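Local coordinates for Zn-dependent hydrolase, glyoxylase (Echinicola vietnamensis, PDB 6T5K), which probably hydrolyses beta-lactam antibiotics, carbapenems among them, as a zinc-dependent class B metallo-beta-lactamase, at residues 101-104 and 105-108; 119-123 and 124-128; 184-187 and 188-191; 192-196 and 197-201; 60-64 and 65-69. All blocks are in the same frame, centred on the assembly; numbering follows the deposited sequence.

How the interactions relate
From the N terminus, interaction 5 comes first and closes the hairpin of strands 54-63 and 66-70 in the eight-stranded sheet. Interaction 1 follows, a helical turn after strand 92-98 that supplies zinc ligands. Interaction 2 turns strand 119-122 of the same large sheet into helix 123-131, which packs on Phe101 of interaction 1 through Thr125 and Leu128. Interactions 3 and 4 are successive turns of the long loop before helix 201-212; Lys185 of the former reaches Gly192 of the latter. Asp196 then brings interaction 4 back to His102. All five close in series, without nesting or crossing, and interactions 1 and 4 meet beside the zinc ions.

Interaction 1: 101-104 and 105-108; sequences FHLD and CLGG. With ZN (zinc ion), chain G; ZN (zinc ion), chain H.
The zinc site is built on this short helical turn: His102 and Asp104 hold metal with their side chains, while the backbone of 101-104 bonds to 105-108. His102 is the N-cap, and its carbonyl oxygen takes two N-H groups from different directions. Leu106 N reaches His102 O in the carbonyl plane at 3.2 Å, whereas Cys105 N, 3.0 Å from His102 O, stands above that plane. Gly107 N then bonds to Leu103 O at 2.9 Å. The turn is packed from the side by Leu106. With CG lodged between its backbone N and carbonyl carbon (chi1 44°), its branches lie against the start of the turn: Leu106 CD1 is 3.5 Å from Phe101 O, a buried oxygen with no polar partner in the model, and 4.1 Å from Leu103 CD2.

At the metal end, His102 ND1 binds one zinc ion at 2.0 Å, and its other ring nitrogen, NE2, is held by Asp196. Asp104 OD2 binds the second zinc ion at 2.3 Å. Its other oxygen, Asp104 OD1, accepts from the water that joins the two metals, so both ends of the carboxylate are gripped. His100 and His163 complete the protein ligands of the first zinc ion, Cys182 and His223 those of the second. Histidine, histidine and aspartate spaced two residues apart are the HxHxD motif of the metallo-beta-lactamase fold.

Interaction 2: 119-123 and 124-128; sequences SYAFK and NTLSL
Phe122 ends strand 119-122 and serves as N-cap for the helix that carries Thr125 and Leu126, in the beta-alpha-beta unit of 119-122, 123-131 and 139-141. The chain swings through 99° between the short strand and helix axes.

Backbone bonds start the helix, and both across the junction are weak: Thr125 N to Phe122 O at 2.8 Å and Leu126 N to Lys123 O at 3.2 Å. At the next carbonyl, Ser127 OG donates to Asn124 O at 3.0 Å, reaching it from the same face of the carbonyl as Leu128 N.

Apolar contacts line the inside of the bend: Ala121 CB touches both Thr125 CB, at 3.7 Å, and Leu126 CD1, at 4.0 Å.

Round the Phe122 ring the packing is of another sort. Lys123 CG, set between the backbone N and the carbonyl carbon (chi1 56°), comes over the centre of one ring face, 4.2 Å above the plane, before the extended chain carries NZ on to Ser142. Asn124 runs alongside the ring, its amide turned 76° from the ring plane, and Tyr158 stacks on the same phenyl group.

A water bridges the strand end to the first helical turn. Thr125 OG1 is bonded to Asp166 and also accepts from this water at 2.8 Å; the water in turn takes the N-H of Phe122, at 2.8 Å from Phe122 N.

Interaction 3: 184-187 and 188-191; sequences IKAN and GAGK
Lys185 and Lys191 meet end to backbone: the long side chain of Lys185 runs from 184-187 across to the far end of the loop, bending at chi2 (-58°) and then continuing extended to NZ. The ammonium nitrogen, Lys185 NZ, bonds to Lys191 O at 3.0 Å, coming from well above the carbonyl plane (66° out of it). On the way, the methylenes pass alongside Gly190, with Lys185 CE 3.6 Å from Gly190 O.

At the near end, Ala186 and Ala189 are the ends of a type II beta turn, closed by Ala189 N on Ala186 O at 2.9 Å. Ala189 CB leans over Ala186 O at 3.2 Å, and the methyl carbons Ala186 CB and Ala189 CB are 4.1 Å apart. Gly188 takes the third position with a positive phi of 79°. Asn187 points away from 188-191 and touches Thr230 and Tyr234 of helix 230-239.

Lys185 follows Cys182 by three residues, the place where many class B1 relatives carry a lysine that meets the substrate carboxylate. Here a neutral carbonyl rather than an anion holds its NZ, which would leave the presumed charge uncompensated by this bond and might help to attract an anion near the zinc ions.

Interaction 4: 192-196 and 197-201; sequences GNLED and ANVEA
Leu194 and Ala197 form the tight part of this loop contact. Leu194 CD2 lies 3.9 Å from Ala197 CB and 4.2 Å from Val199 CG1, and the Leu194 side chain crosses that of Val199 at about a right angle. Trp202 packs on Leu194 and Ala197, while Phe239 touches Leu194 and Val199, so two helices close over this apolar patch. The backbone between Leu194 and Ala197 makes a type I beta turn, Ala197 N bonding to Leu194 O at 3.1 Å.

The turn's carbonyls, by contrast, are met by water. One molecule donates to both Glu195 O at 3.2 Å and Ala197 O at 2.8 Å, bridging the two carbonyls; another donates to Leu194 O at 3.1 Å. Glu195 itself reaches into solvent.

Two asparagines shape the backbone either side of the turn. Asn193 OD1 accepts from Glu195 N at 2.9 Å, an Asx turn. Asn198 OD1 receives Ala201 N at 2.9 Å and so caps the entry to helix 201-212, while its ND2 goes to Glu161. Asp196 points away from 197-201 and belongs to the second shell of the zinc site. A loop of this kind, leading from the zinc-binding cysteine to the next helix and flanking the metal site, is typical of class B1 metallo-beta-lactamases.

Interaction 5: 60-64 and 65-69; sequences IVISD and GEAVV
The flat groups here are the carboxylates of Asp64 and Glu66, at the tip of the hairpin. Ser63 OG meets Asp64 OD2 at 2.8 Å from above the carboxylate plane, and Thr151 bonds to the same oxygen. Glu66 OE2 takes a water, which also donates to Asp64 O at 2.8 Å; the other oxygen, OE1, is held by Asn94 and the backbone of Gly150.

The chain reverses here in a type I' beta turn from Ser63 to Glu66, with Asp64 and Gly65 at its central positions, both at positive phi. Ser63 and Glu66 are a hydrogen-bonded pair, Ser63 N to Glu66 O at 2.9 Å and Glu66 N to Ser63 O at 3.0 Å. Val61 and Val68 form the next such pair, bonded both ways at 2.9 Å (Val61 N to Val68 O, Val68 N to Val61 O).

The ribbon has two faces. Ile60, Ile62, Ala67 and Val69 share one. There, with CG1 beside the backbone N (chi1 -43°), Ile60 CG2 is left to reach Val69 CG2 at 4.2 Å, and Ile62 CG1 is 4.0 Å from Ala67 CB. Val61, Ser63, Glu66 and Val68 occupy the other. Ile60 and Val69 pack on Leu82 of helix 76-88, whereas Val68 and Ser63 face strands 144-149 and 152-157 of the second sheet. Strands 39-48 and 92-98 flank the hairpin.

Interaction 1: 101-104 and 105-108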
loop_
_atom_site.group_PDB
_atom_site.type_symbol
_atom_site.label_atom_id
_atom_site.label_comp_id
_atom_site.label_asym_id
_atom_site.label_seq_id
_atom_site.Cartn_x
_atom_site.Cartn_y
_atom_site.Cartn_z
ATOM N N PHE A 101 -7.522 7.450 -1.859
ATOM C CA PHE A 101 -7.745 8.175 -3.112
ATOM C C PHE A 101 -6.601 9.086 -3.552
ATOM O O PHE A 101 -6.686 9.658 -4.642
ATOM C CB PHE A 101 -9.044 8.991 -3.040
ATOM C CG PHE A 101 -8.942 10.270 -2.247
ATOM C CD1 PHE A 101 -9.172 10.271 -0.867
ATOM C CD2 PHE A 101 -8.658 11.478 -2.886
ATOM C CE1 PHE A 101 -9.101 11.446 -0.147
ATOM C CE2 PHE A 101 -8.609 12.673 -2.155
ATOM C CZ PHE A 101 -8.810 12.646 -0.783
ATOM N N HIS A 102 -5.540 9.243 -2.764
ATOM C CA HIS A 102 -4.480 10.178 -3.127
ATOM C C HIS A 102 -3.597 9.627 -4.264
ATOM O O HIS A 102 -3.591 8.443 -4.578
ATOM C CB HIS A 102 -3.594 10.469 -1.925
ATOM C CG HIS A 102 -4.214 11.357 -0.900
ATOM N ND1 HIS A 102 -3.757 11.409 0.402
ATOM C CD2 HIS A 102 -5.225 12.252 -0.983
ATOM C CE1 HIS A 102 -4.461 12.299 1.073
ATOM N NE2 HIS A 102 -5.362 12.820 0.259
ATOM N N LEU A 103 -2.783 10.510 -4.844
ATOM C CA LEU A 103 -2.005 10.146 -6.039
ATOM C C LEU A 103 -0.867 9.164 -5.759
ATOM O O LEU A 103 -0.463 8.436 -6.676
ATOM C CB LEU A 103 -1.523 11.413 -6.749
ATOM C CG LEU A 103 -2.651 12.212 -7.416
ATOM C CD1 LEU A 103 -2.087 13.541 -7.884
ATOM C CD2 LEU A 103 -3.255 11.465 -8.607
ATOM N N ASP A 104 -0.361 9.091 -4.532
ATOM C CA ASP A 104 0.647 8.081 -4.202
ATOM C C ASP A 104 0.030 6.709 -3.938
ATOM O O ASP A 104 0.717 5.800 -3.442
ATOM C CB ASP A 104 1.547 8.526 -3.027
ATOM C CG ASP A 104 0.778 8.875 -1.746
ATOM O OD1 ASP A 104 -0.292 9.532 -1.852
ATOM O OD2 ASP A 104 1.285 8.523 -0.618
ATOM N N CYS A 105 -1.253 6.567 -4.249
ATOM C CA CYS A 105 -1.942 5.293 -4.278
ATOM C C CYS A 105 -2.445 4.951 -5.664
ATOM O O CYS A 105 -2.501 3.769 -6.014
ATOM C CB CYS A 105 -3.142 5.320 -3.324
ATOM S SG CYS A 105 -2.707 5.771 -1.666
ATOM N N LEU A 106 -2.865 5.955 -6.461
ATOM C CA LEU A 106 -3.564 5.620 -7.693
ATOM C C LEU A 106 -3.151 6.448 -8.895
ATOM O O LEU A 106 -3.779 6.327 -9.951
ATOM C CB LEU A 106 -5.092 5.670 -7.504
ATOM C CG LEU A 106 -5.692 6.847 -6.729
ATOM C CD1 LEU A 106 -5.448 8.125 -7.505
ATOM C CD2 LEU A 106 -7.164 6.647 -6.542
ATOM N N GLY A 107 -2.103 7.256 -8.785
ATOM C CA GLY A 107 -1.720 8.086 -9.907
ATOM C C GLY A 107 -1.404 7.296 -11.162
ATOM O O GLY A 107 -1.563 7.800 -12.275
ATOM N N GLY A 108 -0.974 6.053 -11.008
ATOM C CA GLY A 108 -0.613 5.235 -12.148
ATOM C C GLY A 108 -1.605 4.170 -12.559
ATOM O O GLY A 108 -1.243 3.245 -13.292
HETATM ZN ZN ZN G . -2.465 10.081 1.248
HETATM ZN ZN ZN H . 0.836 9.018 1.574
HETATM O O HOH W 1 -0.666 10.211 0.657
HETATM O O HOH W 2 0.888 10.141 3.578
#

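Interaction 2: 119-123 and 124-128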
loop_
_atom_site.group_PDB
_atom_site.type_symbol
_atom_site.label_atom_id
_atom_site.label_comp_id
_atom_site.label_asym_id
_atom_site.label_seq_id
_atom_site.Cartn_x
_atom_site.Cartn_y
_atom_site.Cartn_z
ATOM N N SER A 119 -8.505 -2.985 -11.133
ATOM C CA SER A 119 -8.160 -2.193 -9.968
ATOM C C SER A 119 -9.310 -2.186 -8.973
ATOM O O SER A 119 -10.489 -2.122 -9.357
ATOM C CB SER A 119 -7.791 -0.766 -10.354
ATOM O OG SER A 119 -8.854 -0.089 -11.004
ATOM N N TYR A 120 -8.947 -2.257 -7.701
ATOM C CA TYR A 120 -9.902 -2.320 -6.615
ATOM C C TYR A 120 -9.577 -1.272 -5.564
ATOM O O TYR A 120 -8.427 -0.886 -5.387
ATOM C CB TYR A 120 -9.799 -3.669 -5.894
ATOM C CG TYR A 120 -10.160 -4.860 -6.733
ATOM C CD1 TYR A 120 -9.254 -5.402 -7.624
ATOM C CD2 TYR A 120 -11.427 -5.440 -6.650
ATOM C CE1 TYR A 120 -9.584 -6.504 -8.397
ATOM C CE2 TYR A 120 -11.760 -6.551 -7.413
ATOM C CZ TYR A 120 -10.835 -7.070 -8.295
ATOM O OH TYR A 120 -11.161 -8.169 -9.053
ATOM N N ALA A 121 -10.601 -0.851 -4.830
ATOM C CA ALA A 121 -10.403 0.095 -3.741
ATOM C C ALA A 121 -11.660 0.110 -2.892
ATOM O O ALA A 121 -12.702 -0.428 -3.270
ATOM C CB ALA A 121 -10.101 1.494 -4.278
ATOM N N PHE A 122 -11.543 0.702 -1.710
ATOM C CA PHE A 122 -12.732 0.931 -0.902
ATOM C C PHE A 122 -13.779 1.678 -1.715
ATOM O O PHE A 122 -13.456 2.570 -2.501
ATOM C CB PHE A 122 -12.337 1.782 0.296
ATOM C CG PHE A 122 -13.410 1.909 1.347
ATOM C CD1 PHE A 122 -14.013 0.779 1.915
ATOM C CD2 PHE A 122 -13.773 3.138 1.801
ATOM C CE1 PHE A 122 -14.981 0.911 2.904
ATOM C CE2 PHE A 122 -14.704 3.279 2.828
ATOM C CZ PHE A 122 -15.339 2.163 3.356
ATOM N N LYS A 123 -15.046 1.349 -1.484
ATOM C CA LYS A 123 -16.120 1.960 -2.259
ATOM C C LYS A 123 -16.009 3.480 -2.289
ATOM O O LYS A 123 -16.219 4.106 -3.334
ATOM C CB LYS A 123 -17.477 1.512 -1.702
ATOM C CG LYS A 123 -17.694 1.805 -0.228
ATOM C CD LYS A 123 -18.996 1.192 0.302
ATOM C CE LYS A 123 -19.094 1.373 1.798
ATOM N NZ LYS A 123 -20.342 0.804 2.404
ATOM N N ASN A 124 -15.674 4.100 -1.158
ATOM C CA ASN A 124 -15.611 5.552 -1.122
ATOM C C ASN A 124 -14.382 6.105 -1.814
ATOM O O ASN A 124 -14.392 7.279 -2.193
ATOM C CB ASN A 124 -15.783 6.076 0.295
ATOM C CG ASN A 124 -17.209 5.915 0.764
ATOM O OD1 ASN A 124 -18.136 5.682 -0.048
ATOM N ND2 ASN A 124 -17.412 6.039 2.055
ATOM N N THR A 125 -13.338 5.290 -2.006
ATOM C CA THR A 125 -12.199 5.746 -2.802
ATOM C C THR A 125 -12.605 6.015 -4.239
ATOM O O THR A 125 -12.107 6.966 -4.858
ATOM C CB THR A 125 -11.101 4.696 -2.748
ATOM O OG1 THR A 125 -10.766 4.464 -1.372
ATOM C CG2 THR A 125 -9.865 5.144 -3.516
ATOM N N LEU A 126 -13.536 5.231 -4.779
ATOM C CA LEU A 126 -13.974 5.477 -6.151
ATOM C C LEU A 126 -14.591 6.865 -6.288
ATOM O O LEU A 126 -14.237 7.632 -7.189
ATOM C CB LEU A 126 -14.966 4.410 -6.579
ATOM C CG LEU A 126 -14.320 3.106 -7.065
ATOM C CD1 LEU A 126 -13.599 2.375 -5.962
ATOM C CD2 LEU A 126 -15.388 2.212 -7.689
ATOM N N SER A 127 -15.511 7.215 -5.389
ATOM C CA SER A 127 -16.177 8.513 -5.495
ATOM C C SER A 127 -15.207 9.648 -5.194
ATOM O O SER A 127 -15.206 10.665 -5.892
ATOM C CB SER A 127 -17.396 8.569 -4.589
ATOM O OG SER A 127 -17.100 8.053 -3.321
ATOM N N LEU A 128 -14.326 9.469 -4.207
ATOM C CA LEU A 128 -13.360 10.524 -3.908
ATOM C C LEU A 128 -12.404 10.742 -5.077
ATOM O O LEU A 128 -12.070 11.882 -5.408
ATOM C CB LEU A 128 -12.600 10.169 -2.634
ATOM C CG LEU A 128 -13.440 10.321 -1.386
ATOM C CD1 LEU A 128 -12.804 9.610 -0.234
ATOM C CD2 LEU A 128 -13.645 11.805 -1.016
HETATM O O HOH W 3 -9.234 2.144 -0.910
#

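Interaction 3: 184-187 and 188-191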
loop_
_atom_site.group_PDB
_atom_site.type_symbol
_atom_site.label_atom_id
_atom_site.label_comp_id
_atom_site.label_asym_id
_atom_site.label_seq_id
_atom_site.Cartn_x
_atom_site.Cartn_y
_atom_site.Cartn_z
ATOM N N ILE A 184 -0.482 4.177 8.415
ATOM C CA ILE A 184 0.554 3.747 9.341
ATOM C C ILE A 184 1.826 4.534 9.072
ATOM O O ILE A 184 2.262 4.635 7.919
ATOM C CB ILE A 184 0.812 2.236 9.266
ATOM C CG1 ILE A 184 -0.491 1.451 9.535
ATOM C CG2 ILE A 184 1.966 1.846 10.215
ATOM C CD1 ILE A 184 -1.168 1.809 10.842
ATOM N N LYS A 185 2.399 5.102 10.138
ATOM C CA LYS A 185 3.647 5.849 10.083
ATOM C C LYS A 185 4.851 4.973 10.390
ATOM O O LYS A 185 4.772 4.018 11.164
ATOM C CB LYS A 185 3.641 7.011 11.071
ATOM C CG LYS A 185 2.502 7.964 10.844
ATOM C CD LYS A 185 2.524 8.532 9.442
ATOM C CE LYS A 185 1.518 9.696 9.304
ATOM N NZ LYS A 185 1.526 10.285 7.974
ATOM N N ALA A 186 5.972 5.293 9.742
ATOM C CA ALA A 186 7.246 4.707 10.128
ATOM C C ALA A 186 7.573 5.077 11.566
ATOM O O ALA A 186 7.157 6.124 12.068
ATOM C CB ALA A 186 8.356 5.206 9.203
ATOM N N ASN A 187 8.357 4.217 12.220
ATOM C CA ASN A 187 8.754 4.468 13.597
ATOM C C ASN A 187 9.488 5.808 13.688
ATOM O O ASN A 187 10.435 6.071 12.941
ATOM C CB ASN A 187 9.642 3.332 14.116
ATOM C CG ASN A 187 9.729 3.302 15.631
ATOM O OD1 ASN A 187 8.832 3.778 16.336
ATOM N ND2 ASN A 187 10.806 2.729 16.138
ATOM N N GLY A 188 9.036 6.669 14.597
ATOM C CA GLY A 188 9.640 7.963 14.795
ATOM C C GLY A 188 9.244 9.019 13.779
ATOM O O GLY A 188 9.723 10.160 13.887
ATOM N N ALA A 189 8.381 8.696 12.812
ATOM C CA ALA A 189 8.050 9.663 11.780
ATOM C C ALA A 189 7.035 10.681 12.286
ATOM O O ALA A 189 6.341 10.477 13.288
ATOM C CB ALA A 189 7.467 8.979 10.552
ATOM N N GLY A 190 6.964 11.797 11.573
ATOM C CA GLY A 190 5.999 12.825 11.878
ATOM C C GLY A 190 4.596 12.465 11.417
ATOM O O GLY A 190 4.352 11.429 10.799
ATOM N N LYS A 191 3.660 13.371 11.716
ATOM C CA LYS A 191 2.265 13.143 11.369
ATOM C C LYS A 191 2.002 13.304 9.874
ATOM O O LYS A 191 0.976 12.829 9.391
ATOM C CB LYS A 191 1.361 14.065 12.188
ATOM C CG LYS A 191 1.384 13.795 13.671
ATOM C CD LYS A 191 0.410 14.684 14.415
ATOM C CE LYS A 191 0.325 14.304 15.873
ATOM N NZ LYS A 191 -0.475 15.259 16.651
#

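Interaction 4: 192-196 and 197-201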
loop_
_atom_site.group_PDB
_atom_site.type_symbol
_atom_site.label_atom_id
_atom_site.label_comp_id
_atom_site.label_asym_id
_atom_site.label_seq_id
_atom_site.Cartn_x
_atom_site.Cartn_y
_atom_site.Cartn_z
ATOM N N GLY A 192 2.882 13.989 9.144
ATOM C CA GLY A 192 2.740 14.102 7.699
ATOM C C GLY A 192 1.570 14.980 7.287
ATOM O O GLY A 192 1.151 15.888 8.005
ATOM N N ASN A 193 1.029 14.688 6.104
ATOM C CA ASN A 193 -0.023 15.502 5.518
ATOM C C ASN A 193 -1.341 15.171 6.206
ATOM O O ASN A 193 -1.858 14.052 6.078
ATOM C CB ASN A 193 -0.107 15.202 4.030
ATOM C CG ASN A 193 -1.345 15.768 3.411
ATOM O OD1 ASN A 193 -1.880 16.782 3.883
ATOM N ND2 ASN A 193 -1.829 15.114 2.346
ATOM N N LEU A 194 -1.896 16.144 6.922
ATOM C CA LEU A 194 -3.153 15.952 7.632
ATOM C C LEU A 194 -4.319 16.644 6.955
ATOM O O LEU A 194 -5.400 16.723 7.546
ATOM C CB LEU A 194 -3.054 16.475 9.063
ATOM C CG LEU A 194 -1.989 15.801 9.913
ATOM C CD1 LEU A 194 -1.905 16.411 11.286
ATOM C CD2 LEU A 194 -2.273 14.319 10.033
ATOM N N GLU A 195 -4.140 17.143 5.730
ATOM C CA GLU A 195 -5.186 17.940 5.096
ATOM C C GLU A 195 -6.499 17.177 4.941
ATOM O O GLU A 195 -7.584 17.780 5.028
ATOM C CB GLU A 195 -4.700 18.458 3.742
ATOM C CG GLU A 195 -3.965 19.767 3.873
ATOM C CD GLU A 195 -3.195 20.125 2.634
ATOM O OE1 GLU A 195 -2.044 20.595 2.791
ATOM O OE2 GLU A 195 -3.741 19.934 1.519
ATOM N N ASP A 196 -6.429 15.868 4.696
ATOM C CA ASP A 196 -7.615 15.051 4.489
ATOM C C ASP A 196 -7.852 14.076 5.649
ATOM O O ASP A 196 -8.657 13.144 5.542
ATOM C CB ASP A 196 -7.528 14.303 3.159
ATOM C CG ASP A 196 -7.561 15.239 1.960
ATOM O OD1 ASP A 196 -8.354 16.218 2.015
ATOM O OD2 ASP A 196 -6.823 14.963 0.966
ATOM N N ALA A 197 -7.188 14.302 6.770
ATOM C CA ALA A 197 -7.155 13.341 7.860
ATOM C C ALA A 197 -8.304 13.526 8.844
ATOM O O ALA A 197 -8.881 14.608 8.979
ATOM C CB ALA A 197 -5.825 13.434 8.623
ATOM N N ASN A 198 -8.610 12.432 9.548
ATOM C CA ASN A 198 -9.514 12.426 10.701
ATOM C C ASN A 198 -8.649 11.962 11.871
ATOM O O ASN A 198 -8.457 10.752 12.091
ATOM C CB ASN A 198 -10.673 11.488 10.462
ATOM C CG ASN A 198 -11.633 11.452 11.618
ATOM O OD1 ASN A 198 -11.303 11.832 12.748
ATOM N ND2 ASN A 198 -12.841 11.012 11.339
ATOM N N VAL A 199 -8.079 12.934 12.590
ATOM C CA VAL A 199 -7.164 12.600 13.675
ATOM C C VAL A 199 -7.885 12.082 14.915
ATOM O O VAL A 199 -7.246 11.461 15.767
ATOM C CB VAL A 199 -6.202 13.747 14.043
ATOM C CG1 VAL A 199 -5.321 14.098 12.871
ATOM C CG2 VAL A 199 -6.932 14.970 14.577
ATOM N N GLU A 200 -9.200 12.308 15.031
ATOM C CA GLU A 200 -9.945 11.689 16.127
ATOM C C GLU A 200 -10.102 10.206 15.893
ATOM O O GLU A 200 -9.898 9.402 16.808
ATOM C CB GLU A 200 -11.317 12.339 16.249
ATOM C CG GLU A 200 -11.265 13.765 16.760
ATOM C CD GLU A 200 -10.747 14.776 15.767
ATOM O OE1 GLU A 200 -11.095 14.663 14.581
ATOM O OE2 GLU A 200 -10.015 15.719 16.206
ATOM N N ALA A 201 -10.418 9.823 14.653
ATOM C CA ALA A 201 -10.630 8.413 14.353
ATOM C C ALA A 201 -9.325 7.648 14.310
ATOM O O ALA A 201 -9.314 6.448 14.573
ATOM C CB ALA A 201 -11.324 8.258 13.004
HETATM O O HOH W 4 -6.733 16.976 10.315
HETATM O O HOH W 5 -9.175 17.049 7.702
#

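Interaction 5: 60-64 and 65-69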
loop_
_atom_site.group_PDB
_atom_site.type_symbol
_atom_site.label_atom_id
_atom_site.label_comp_id
_atom_site.label_asym_id
_atom_site.label_seq_id
_atom_site.Cartn_x
_atom_site.Cartn_y
_atom_site.Cartn_z
ATOM N N ILE A 60 4.075 -5.432 -3.169
ATOM C CA ILE A 60 3.761 -6.479 -4.127
ATOM C C ILE A 60 3.741 -7.787 -3.360
ATOM O O ILE A 60 4.679 -8.082 -2.611
ATOM C CB ILE A 60 4.798 -6.568 -5.260
ATOM C CG1 ILE A 60 5.189 -5.190 -5.759
ATOM C CG2 ILE A 60 4.230 -7.418 -6.407
ATOM C CD1 ILE A 60 6.374 -5.228 -6.659
ATOM N N VAL A 61 2.683 -8.573 -3.541
ATOM C CA VAL A 61 2.635 -9.942 -3.058
ATOM C C VAL A 61 2.783 -10.841 -4.269
ATOM O O VAL A 61 2.078 -10.643 -5.260
ATOM C CB VAL A 61 1.318 -10.216 -2.323
ATOM C CG1 VAL A 61 1.308 -11.648 -1.767
ATOM C CG2 VAL A 61 1.133 -9.166 -1.240
ATOM N N ILE A 62 3.713 -11.797 -4.199
ATOM C CA ILE A 62 4.004 -12.709 -5.306
ATOM C C ILE A 62 3.955 -14.139 -4.782
ATOM O O ILE A 62 4.634 -14.477 -3.805
ATOM C CB ILE A 62 5.368 -12.413 -5.957
ATOM C CG1 ILE A 62 5.438 -10.951 -6.411
ATOM C CG2 ILE A 62 5.597 -13.338 -7.144
ATOM C CD1 ILE A 62 6.786 -10.522 -7.016
ATOM N N SER A 63 3.177 -14.991 -5.444
ATOM C CA SER A 63 3.168 -16.407 -5.088
ATOM C C SER A 63 2.747 -17.192 -6.314
ATOM O O SER A 63 1.804 -16.804 -7.009
ATOM C CB SER A 63 2.196 -16.685 -3.928
ATOM O OG SER A 63 2.337 -17.989 -3.374
ATOM N N ASP A 64 3.450 -18.296 -6.562
ATOM C CA ASP A 64 3.094 -19.223 -7.627
ATOM C C ASP A 64 2.929 -18.539 -8.982
ATOM O O ASP A 64 2.013 -18.847 -9.746
ATOM C CB ASP A 64 1.844 -20.005 -7.232
ATOM C CG ASP A 64 1.897 -20.466 -5.778
ATOM O OD1 ASP A 64 2.767 -21.317 -5.458
ATOM O OD2 ASP A 64 1.089 -19.944 -4.956
ATOM N N GLY A 65 3.825 -17.599 -9.286
ATOM C CA GLY A 65 3.836 -16.931 -10.572
ATOM C C GLY A 65 2.785 -15.873 -10.747
ATOM O O GLY A 65 2.598 -15.392 -11.876
ATOM N N GLU A 66 2.108 -15.479 -9.675
ATOM C CA GLU A 66 1.073 -14.463 -9.722
ATOM C C GLU A 66 1.405 -13.356 -8.735
ATOM O O GLU A 66 2.126 -13.566 -7.763
ATOM C CB GLU A 66 -0.298 -15.080 -9.391
ATOM C CG GLU A 66 -0.669 -16.198 -10.352
ATOM C CD GLU A 66 -2.046 -16.810 -10.127
ATOM O OE1 GLU A 66 -2.827 -16.245 -9.340
ATOM O OE2 GLU A 66 -2.334 -17.850 -10.764
ATOM N N ALA A 67 0.892 -12.163 -9.018
ATOM C CA ALA A 67 1.191 -11.005 -8.195
ATOM C C ALA A 67 -0.031 -10.120 -8.020
ATOM O O ALA A 67 -0.887 -10.007 -8.906
ATOM C CB ALA A 67 2.299 -10.181 -8.838
ATOM N N VAL A 68 -0.117 -9.504 -6.839
ATOM C CA VAL A 68 -1.062 -8.422 -6.585
ATOM C C VAL A 68 -0.293 -7.218 -6.067
ATOM O O VAL A 68 0.607 -7.363 -5.242
ATOM C CB VAL A 68 -2.124 -8.864 -5.567
ATOM C CG1 VAL A 68 -2.937 -7.663 -5.095
ATOM C CG2 VAL A 68 -2.998 -9.984 -6.160
ATOM N N VAL A 69 -0.618 -6.038 -6.581
ATOM C CA VAL A 69 0.070 -4.805 -6.218
ATOM C C VAL A 69 -0.839 -3.936 -5.352
ATOM O O VAL A 69 -2.020 -3.754 -5.661
ATOM C CB VAL A 69 0.514 -4.051 -7.481
ATOM C CG1 VAL A 69 1.179 -2.733 -7.117
ATOM C CG2 VAL A 69 1.424 -4.917 -8.330
HETATM O O HOH W 6 -0.430 -20.177 -10.016
#